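Local coordinates for protein fasciclin I (Drosophila melanogaster, PDB 1O70) that acts as a neural cell adhesion molecule, the chain here being its third and fourth FAS1 domains, at residues 278-290 / 299-311. Residues are numbered along the deposited sequence; the frame is centred on the assembly and turned at random.
Sequences VIIWNYKKINVYR and IIHVIDYPLLEEK
A classic beta bulge interrupts the pairing of strands 284-295 and 298-303, a hairpin of the fourth FAS1 domain, with Tyr289 and Arg290 set opposite the single residue Val302. Val302 O accepts Arg290 N at 3.1 Å and, weakly, Tyr289 N, while Val302 N returns a bond to Arg290 O; past the bulge, Asp304 N binds Asn287 O at 3.0 Å, the last backbone bond between the two segments before the strands part. CG2 of Val302 lies over one face of the Arg290 guanidinium, whose charge is met by Asp168 and by Glu127 of the preceding FAS1 domain. CG2 of Ile286 packs on CB of Ile303, 3.8 Å away.

Beyond Asp304 the C-terminal segment runs as an irregular strip beneath the 278-281/284-288 hairpin, and side chains take over. The Trp281 indole, with CG anti to the backbone N (chi1 175°), reaches over the strip: Leu307 CB sits 3.8 Å from the centroid of its six-membered ring, almost on the normal, in a CH-pi contact, and Leu307 CD2 meets Trp281 CG at 3.5 Å. Glu309 CG packs 3.5 Å from Trp281 CH2. The extended Lys284 donates a hydrogen bond from NZ to Leu308 O (2.9 Å), in the carbonyl plane. Replacing Trp281 by an alanine is likely to leave Leu307 without its aromatic cover and open a gap beside Glu309 CG. Thus a bulged backbone ladder gives way to apolar packing and one lysine hydrogen bond, fastening the domain's C-terminal strip to its sheet.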
ATOM      1  N   VAL A 278      11.847   5.147   7.883  1.00 33.46           N
ATOM      2  CA  VAL A 278      12.908   4.151   8.032  1.00 34.09           C
ATOM      3  C   VAL A 278      12.727   3.345   9.316  1.00 34.43           C
ATOM      4  O   VAL A 278      12.317   3.874  10.355  1.00 34.87           O
ATOM      5  CB  VAL A 278      14.319   4.794   8.084  1.00 34.17           C
ATOM      6  CG1 VAL A 278      15.375   3.747   7.792  1.00 32.90           C
ATOM      7  CG2 VAL A 278      14.415   5.929   7.099  1.00 36.29           C
ATOM      8  N   ILE A 279      13.046   2.060   9.235  1.00 33.71           N
ATOM      9  CA  ILE A 279      12.935   1.165  10.373  1.00 33.64           C
ATOM     10  C   ILE A 279      14.305   0.737  10.868  1.00 35.19           C
ATOM     11  O   ILE A 279      15.142   0.239  10.107  1.00 34.51           O
ATOM     12  CB  ILE A 279      12.121  -0.102  10.018  1.00 32.85           C
ATOM     13  CG1 ILE A 279      10.637   0.260   9.894  1.00 30.73           C
ATOM     14  CG2 ILE A 279      12.345  -1.177  11.068  1.00 27.62           C
ATOM     15  CD1 ILE A 279       9.755  -0.882   9.483  1.00 30.54           C
ATOM     16  N   ILE A 280      14.522   0.931  12.160  1.00 36.89           N
ATOM     17  CA  ILE A 280      15.770   0.557  12.784  1.00 37.12           C
ATOM     18  C   ILE A 280      15.447  -0.624  13.678  1.00 37.70           C
ATOM     19  O   ILE A 280      14.746  -0.492  14.677  1.00 39.32           O
ATOM     20  CB  ILE A 280      16.328   1.740  13.590  1.00 39.02           C
ATOM     21  CG1 ILE A 280      16.651   2.888  12.620  1.00 39.90           C
ATOM     22  CG2 ILE A 280      17.571   1.316  14.368  1.00 36.75           C
ATOM     23  CD1 ILE A 280      16.948   4.210  13.283  1.00 44.19           C
ATOM     24  N   TRP A 281      15.926  -1.787  13.271  1.00 38.51           N
ATOM     25  CA  TRP A 281      15.711  -3.025  14.000  1.00 39.89           C
ATOM     26  C   TRP A 281      17.098  -3.545  14.318  1.00 41.40           C
ATOM     27  O   TRP A 281      17.892  -3.778  13.406  1.00 40.83           O
ATOM     28  CB  TRP A 281      14.984  -4.030  13.114  1.00 39.83           C
ATOM     29  CG  TRP A 281      14.827  -5.372  13.729  1.00 40.04           C
ATOM     30  CD1 TRP A 281      14.023  -5.707  14.778  1.00 39.22           C
ATOM     31  CD2 TRP A 281      15.473  -6.583  13.309  1.00 39.61           C
ATOM     32  NE1 TRP A 281      14.121  -7.061  15.033  1.00 39.91           N
ATOM     33  CE2 TRP A 281      14.997  -7.618  14.146  1.00 38.51           C
ATOM     34  CE3 TRP A 281      16.394  -6.892  12.301  1.00 39.95           C
ATOM     35  CZ2 TRP A 281      15.425  -8.937  14.011  1.00 38.86           C
ATOM     36  CZ3 TRP A 281      16.821  -8.212  12.166  1.00 40.43           C
ATOM     37  CH2 TRP A 281      16.329  -9.220  13.018  1.00 40.26           C
ATOM     38  N   ASN A 282      17.388  -3.739  15.598  1.00 43.28           N
ATOM     39  CA  ASN A 282      18.706  -4.196  16.010  1.00 45.39           C
ATOM     40  C   ASN A 282      19.771  -3.268  15.414  1.00 47.60           C
ATOM     41  O   ASN A 282      19.773  -2.064  15.673  1.00 47.67           O
ATOM     42  CB  ASN A 282      18.954  -5.636  15.554  1.00 44.89           C
ATOM     43  CG  ASN A 282      18.108  -6.642  16.314  1.00 46.26           C
ATOM     44  OD1 ASN A 282      17.534  -6.326  17.359  1.00 44.99           O
ATOM     45  ND2 ASN A 282      18.038  -7.868  15.798  1.00 44.18           N
ATOM     46  N   TYR A 283      20.671  -3.819  14.612  1.00 49.28           N
ATOM     47  CA  TYR A 283      21.714  -3.004  14.008  1.00 53.22           C
ATOM     48  C   TYR A 283      21.445  -2.730  12.528  1.00 52.40           C
ATOM     49  O   TYR A 283      22.298  -2.206  11.805  1.00 53.53           O
ATOM     50  CB  TYR A 283      23.077  -3.684  14.195  1.00 57.92           C
ATOM     51  CG  TYR A 283      23.662  -3.515  15.587  1.00 63.18           C
ATOM     52  CD1 TYR A 283      24.638  -4.395  16.071  1.00 65.52           C
ATOM     53  CD2 TYR A 283      23.260  -2.457  16.410  1.00 65.75           C
ATOM     54  CE1 TYR A 283      25.200  -4.226  17.341  1.00 68.08           C
ATOM     55  CE2 TYR A 283      23.813  -2.275  17.677  1.00 68.70           C
ATOM     56  CZ  TYR A 283      24.786  -3.164  18.138  1.00 69.78           C
ATOM     57  OH  TYR A 283      25.345  -2.990  19.391  1.00 71.57           O
ATOM     58  N   LYS A 284      20.243  -3.066  12.084  1.00 49.95           N
ATOM     59  CA  LYS A 284      19.889  -2.852  10.694  1.00 47.00           C
ATOM     60  C   LYS A 284      18.956  -1.659  10.467  1.00 43.48           C
ATOM     61  O   LYS A 284      18.188  -1.256  11.344  1.00 42.19           O
ATOM     62  CB  LYS A 284      19.307  -4.149  10.121  1.00 48.82           C
ATOM     63  CG  LYS A 284      20.307  -5.296  10.230  1.00 52.41           C
ATOM     64  CD  LYS A 284      20.164  -6.352   9.142  1.00 55.39           C
ATOM     65  CE  LYS A 284      21.294  -7.389   9.237  1.00 57.20           C
ATOM     66  NZ  LYS A 284      21.245  -8.390   8.115  1.00 59.29           N
ATOM     67  N   LYS A 285      19.076  -1.073   9.287  1.00 39.71           N
ATOM     68  CA  LYS A 285      18.270   0.067   8.908  1.00 36.59           C
ATOM     69  C   LYS A 285      17.576  -0.324   7.610  1.00 34.50           C
ATOM     70  O   LYS A 285      18.220  -0.484   6.574  1.00 34.52           O
ATOM     71  CB  LYS A 285      19.176   1.280   8.709  1.00 37.93           C
ATOM     72  CG  LYS A 285      18.456   2.578   8.462  1.00 40.96           C
ATOM     73  CD  LYS A 285      19.409   3.754   8.588  1.00 42.65           C
ATOM     74  CE  LYS A 285      18.708   5.054   8.241  1.00 44.49           C
ATOM     75  NZ  LYS A 285      19.627   6.216   8.386  1.00 47.49           N
ATOM     76  N   ILE A 286      16.265  -0.510   7.683  1.00 31.26           N
ATOM     77  CA  ILE A 286      15.485  -0.900   6.520  1.00 29.40           C
ATOM     78  C   ILE A 286      14.487   0.183   6.108  1.00 28.87           C
ATOM     79  O   ILE A 286      13.692   0.658   6.923  1.00 26.30           O
ATOM     80  CB  ILE A 286      14.685  -2.208   6.783  1.00 30.33           C
ATOM     81  CG1 ILE A 286      15.629  -3.392   6.991  1.00 29.10           C
ATOM     82  CG2 ILE A 286      13.760  -2.504   5.598  1.00 29.91           C
ATOM     83  CD1 ILE A 286      16.101  -3.580   8.404  1.00 29.12           C
ATOM     84  N   ASN A 287      14.516   0.551   4.830  1.00 29.34           N
ATOM     85  CA  ASN A 287      13.601   1.563   4.325  1.00 29.51           C
ATOM     86  C   ASN A 287      12.216   0.972   4.122  1.00 29.37           C
ATOM     87  O   ASN A 287      12.073  -0.167   3.664  1.00 27.76           O
ATOM     88  CB  ASN A 287      14.087   2.132   2.989  1.00 30.93           C
ATOM     89  CG  ASN A 287      15.329   2.987   3.131  1.00 34.41           C
ATOM     90  OD1 ASN A 287      15.601   3.554   4.196  1.00 35.70           O
ATOM     91  ND2 ASN A 287      16.077   3.111   2.046  1.00 36.18           N
ATOM     92  N   VAL A 288      11.198   1.744   4.484  1.00 26.47           N
ATOM     93  CA  VAL A 288       9.819   1.319   4.305  1.00 24.92           C
ATOM     94  C   VAL A 288       9.436   1.767   2.888  1.00 25.05           C
ATOM     95  O   VAL A 288       9.229   2.951   2.644  1.00 24.84           O
ATOM     96  CB  VAL A 288       8.890   1.995   5.352  1.00 24.32           C
ATOM     97  CG1 VAL A 288       7.462   1.502   5.177  1.00 23.27           C
ATOM     98  CG2 VAL A 288       9.379   1.700   6.758  1.00 20.55           C
ATOM     99  N   TYR A 289       9.365   0.817   1.959  1.00 24.99           N
ATOM    100  CA  TYR A 289       9.042   1.110   0.562  1.00 24.33           C
ATOM    101  C   TYR A 289       7.599   1.571   0.330  1.00 25.25           C
ATOM    102  O   TYR A 289       7.362   2.544  -0.380  1.00 26.52           O
ATOM    103  CB  TYR A 289       9.344  -0.112  -0.306  1.00 24.52           C
ATOM    104  CG  TYR A 289       9.159   0.130  -1.778  1.00 25.31           C
ATOM    105  CD1 TYR A 289       9.942   1.068  -2.454  1.00 25.97           C
ATOM    106  CD2 TYR A 289       8.190  -0.565  -2.498  1.00 24.24           C
ATOM    107  CE1 TYR A 289       9.760   1.312  -3.817  1.00 26.10           C
ATOM    108  CE2 TYR A 289       8.003  -0.329  -3.864  1.00 25.90           C
ATOM    109  CZ  TYR A 289       8.791   0.612  -4.514  1.00 26.72           C
ATOM    110  OH  TYR A 289       8.600   0.856  -5.858  1.00 28.50           O
ATOM    111  N   ARG A 290       6.632   0.860   0.894  1.00 25.38           N
ATOM    112  CA  ARG A 290       5.233   1.259   0.763  1.00 24.92           C
ATOM    113  C   ARG A 290       4.669   1.289   2.177  1.00 26.69           C
ATOM    114  O   ARG A 290       4.369   0.244   2.770  1.00 27.43           O
ATOM    115  CB  ARG A 290       4.443   0.253  -0.078  1.00 25.45           C
ATOM    116  CG  ARG A 290       4.609   0.400  -1.581  1.00 24.97           C
ATOM    117  CD  ARG A 290       4.035  -0.797  -2.292  1.00 22.66           C
ATOM    118  NE  ARG A 290       2.621  -0.988  -1.986  1.00 24.26           N
ATOM    119  CZ  ARG A 290       1.989  -2.147  -2.137  1.00 24.14           C
ATOM    120  NH1 ARG A 290       2.656  -3.212  -2.585  1.00 21.56           N
ATOM    121  NH2 ARG A 290       0.698  -2.238  -1.842  1.00 25.37           N
ATOM    122  N   ILE A 299      -3.106  -3.223   8.797  1.00 33.01           N
ATOM    123  CA  ILE A 299      -2.314  -2.421   7.888  1.00 31.52           C
ATOM    124  C   ILE A 299      -1.041  -3.173   7.540  1.00 29.63           C
ATOM    125  O   ILE A 299      -0.504  -3.913   8.361  1.00 31.19           O
ATOM    126  CB  ILE A 299      -1.943  -1.067   8.547  1.00 33.05           C
ATOM    127  CG1 ILE A 299      -1.335  -0.115   7.513  1.00 34.53           C
ATOM    128  CG2 ILE A 299      -0.931  -1.299   9.654  1.00 33.08           C
ATOM    129  CD1 ILE A 299      -1.102   1.271   8.060  1.00 33.85           C
ATOM    130  N   ILE A 300      -0.561  -2.975   6.319  1.00 26.01           N
ATOM    131  CA  ILE A 300       0.663  -3.614   5.861  1.00 22.21           C
ATOM    132  C   ILE A 300       1.714  -2.565   5.508  1.00 23.38           C
ATOM    133  O   ILE A 300       1.393  -1.555   4.889  1.00 23.30           O
ATOM    134  CB  ILE A 300       0.406  -4.436   4.599  1.00 20.62           C
ATOM    135  CG1 ILE A 300      -0.295  -5.748   4.964  1.00 18.95           C
ATOM    136  CG2 ILE A 300       1.721  -4.668   3.846  1.00 16.60           C
ATOM    137  CD1 ILE A 300      -0.607  -6.611   3.743  1.00 14.93           C
ATOM    138  N   HIS A 301       2.965  -2.793   5.892  1.00 22.97           N
ATOM    139  CA  HIS A 301       4.038  -1.851   5.547  1.00 23.23           C
ATOM    140  C   HIS A 301       5.074  -2.625   4.728  1.00 24.24           C
ATOM    141  O   HIS A 301       5.759  -3.513   5.250  1.00 25.13           O
ATOM    142  CB  HIS A 301       4.706  -1.298   6.801  1.00 23.68           C
ATOM    143  CG  HIS A 301       3.762  -0.608   7.738  1.00 25.73           C
ATOM    144  ND1 HIS A 301       3.183   0.609   7.448  1.00 25.44           N
ATOM    145  CD2 HIS A 301       3.302  -0.964   8.962  1.00 24.74           C
ATOM    146  CE1 HIS A 301       2.407   0.976   8.452  1.00 25.66           C
ATOM    147  NE2 HIS A 301       2.461   0.039   9.384  1.00 27.96           N
ATOM    148  N   VAL A 302       5.199  -2.298   3.449  1.00 23.14           N
ATOM    149  CA  VAL A 302       6.153  -3.018   2.616  1.00 21.85           C
ATOM    150  C   VAL A 302       7.568  -2.528   2.868  1.00 23.38           C
ATOM    151  O   VAL A 302       7.883  -1.354   2.673  1.00 24.71           O
ATOM    152  CB  VAL A 302       5.824  -2.876   1.125  1.00 20.43           C
ATOM    153  CG1 VAL A 302       6.835  -3.657   0.313  1.00 19.70           C
ATOM    154  CG2 VAL A 302       4.419  -3.389   0.854  1.00 17.40           C
ATOM    155  N   ILE A 303       8.428  -3.435   3.307  1.00 22.82           N
ATOM    156  CA  ILE A 303       9.798  -3.055   3.594  1.00 23.04           C
ATOM    157  C   ILE A 303      10.806  -3.530   2.554  1.00 24.30           C
ATOM    158  O   ILE A 303      10.510  -4.420   1.756  1.00 25.56           O
ATOM    159  CB  ILE A 303      10.179  -3.503   5.006  1.00 22.61           C
ATOM    160  CG1 ILE A 303      10.155  -5.021   5.130  1.00 20.71           C
ATOM    161  CG2 ILE A 303       9.172  -2.897   5.995  1.00 21.09           C
ATOM    162  CD1 ILE A 303      10.522  -5.509   6.522  1.00 19.20           C
ATOM    163  N   ASP A 304      11.984  -2.910   2.548  1.00 26.45           N
ATOM    164  CA  ASP A 304      13.041  -3.214   1.577  1.00 29.07           C
ATOM    165  C   ASP A 304      13.804  -4.500   1.828  1.00 30.96           C
ATOM    166  O   ASP A 304      14.346  -5.099   0.898  1.00 29.86           O
ATOM    167  CB  ASP A 304      14.057  -2.073   1.531  1.00 30.27           C
ATOM    168  CG  ASP A 304      13.663  -0.965   0.576  1.00 36.01           C
ATOM    169  OD1 ASP A 304      14.157   0.168   0.773  1.00 40.84           O
ATOM    170  OD2 ASP A 304      12.897  -1.215  -0.390  1.00 38.34           O
ATOM    171  N   TYR A 305      13.857  -4.911   3.087  1.00 33.03           N
ATOM    172  CA  TYR A 305      14.599  -6.104   3.462  1.00 34.14           C
ATOM    173  C   TYR A 305      13.924  -6.701   4.689  1.00 32.52           C
ATOM    174  O   TYR A 305      13.435  -5.977   5.556  1.00 32.96           O
ATOM    175  CB  TYR A 305      16.047  -5.716   3.787  1.00 37.33           C
ATOM    176  CG  TYR A 305      17.027  -6.870   3.845  1.00 41.84           C
ATOM    177  CD1 TYR A 305      17.497  -7.470   2.674  1.00 42.23           C
ATOM    178  CD2 TYR A 305      17.475  -7.378   5.076  1.00 43.15           C
ATOM    179  CE1 TYR A 305      18.387  -8.546   2.724  1.00 43.67           C
ATOM    180  CE2 TYR A 305      18.366  -8.458   5.133  1.00 42.97           C
ATOM    181  CZ  TYR A 305      18.815  -9.037   3.954  1.00 43.18           C
ATOM    182  OH  TYR A 305      19.669 -10.121   3.991  1.00 41.28           O
ATOM    183  N   PRO A 306      13.895  -8.034   4.780  1.00 31.06           N
ATOM    184  CA  PRO A 306      13.269  -8.724   5.914  1.00 31.01           C
ATOM    185  C   PRO A 306      14.046  -8.572   7.223  1.00 30.34           C
ATOM    186  O   PRO A 306      15.264  -8.418   7.208  1.00 28.75           O
ATOM    187  CB  PRO A 306      13.213 -10.171   5.435  1.00 30.89           C
ATOM    188  CG  PRO A 306      14.432 -10.280   4.574  1.00 29.30           C
ATOM    189  CD  PRO A 306      14.418  -8.999   3.797  1.00 28.87           C
ATOM    190  N   LEU A 307      13.337  -8.580   8.346  1.00 32.74           N
ATOM    191  CA  LEU A 307      13.993  -8.475   9.645  1.00 36.52           C
ATOM    192  C   LEU A 307      14.767  -9.777   9.852  1.00 38.77           C
ATOM    193  O   LEU A 307      14.238 -10.731  10.418  1.00 39.25           O
ATOM    194  CB  LEU A 307      12.950  -8.304  10.748  1.00 34.66           C
ATOM    195  CG  LEU A 307      12.096  -7.052  10.583  1.00 35.05           C
ATOM    196  CD1 LEU A 307      10.954  -7.065  11.577  1.00 34.71           C
ATOM    197  CD2 LEU A 307      12.967  -5.813  10.758  1.00 34.41           C
ATOM    198  N   LEU A 308      16.013  -9.815   9.386  1.00 42.05           N
ATOM    199  CA  LEU A 308      16.829 -11.016   9.500  1.00 47.35           C
ATOM    200  C   LEU A 308      18.306 -10.724   9.772  1.00 51.86           C
ATOM    201  O   LEU A 308      18.895  -9.833   9.161  1.00 54.14           O
ATOM    202  CB  LEU A 308      16.690 -11.844   8.217  1.00 45.59           C
ATOM    203  CG  LEU A 308      17.014 -13.342   8.260  1.00 45.42           C
ATOM    204  CD1 LEU A 308      16.071 -14.047   9.216  1.00 45.74           C
ATOM    205  CD2 LEU A 308      16.888 -13.927   6.864  1.00 45.79           C
ATOM    206  N   GLU A 309      18.889 -11.472  10.707  1.00 56.25           N
ATOM    207  CA  GLU A 309      20.306 -11.350  11.070  1.00 60.81           C
ATOM    208  C   GLU A 309      20.924 -12.687  10.670  1.00 64.02           C
ATOM    209  O   GLU A 309      20.190 -13.636  10.400  1.00 64.70           O
ATOM    210  CB  GLU A 309      20.452 -11.146  12.580  1.00 60.78           C
ATOM    211  CG  GLU A 309      19.718  -9.938  13.120  1.00 61.75           C
ATOM    212  CD  GLU A 309      19.799  -9.824  14.630  1.00 63.06           C
ATOM    213  OE1 GLU A 309      19.275 -10.720  15.325  1.00 63.98           O
ATOM    214  OE2 GLU A 309      20.387  -8.837  15.121  1.00 63.87           O
ATOM    215  N   GLU A 310      22.248 -12.793  10.612  1.00 68.14           N
ATOM    216  CA  GLU A 310      22.807 -14.085  10.231  1.00 71.55           C
ATOM    217  C   GLU A 310      22.842 -15.057  11.404  1.00 72.02           C
ATOM    218  O   GLU A 310      23.505 -16.088  11.343  1.00 72.66           O
ATOM    219  CB  GLU A 310      24.203 -13.943   9.614  1.00 74.14           C
ATOM    220  CG  GLU A 310      25.277 -13.406  10.521  1.00 77.65           C
ATOM    221  CD  GLU A 310      26.651 -13.482   9.875  1.00 79.80           C
ATOM    222  OE1 GLU A 310      26.818 -12.949   8.752  1.00 80.48           O
ATOM    223  OE2 GLU A 310      27.560 -14.083  10.488  1.00 80.54           O
ATOM    224  N   LYS A 311      22.122 -14.727  12.469  1.00 72.87           N
ATOM    225  CA  LYS A 311      22.052 -15.603  13.624  1.00 73.19           C
ATOM    226  C   LYS A 311      20.888 -16.555  13.367  1.00 73.83           C
ATOM    227  O   LYS A 311      20.650 -17.488  14.132  1.00 74.63           O
ATOM    228  CB  LYS A 311      21.781 -14.809  14.899  1.00 73.81           C
ATOM    229  CG  LYS A 311      22.647 -13.574  15.082  1.00 75.60           C
ATOM    230  CD  LYS A 311      22.209 -12.796  16.322  1.00 76.16           C
ATOM    231  CE  LYS A 311      22.836 -11.409  16.371  1.00 77.54           C
ATOM    232  NZ  LYS A 311      22.312 -10.601  17.509  1.00 78.03           N
TER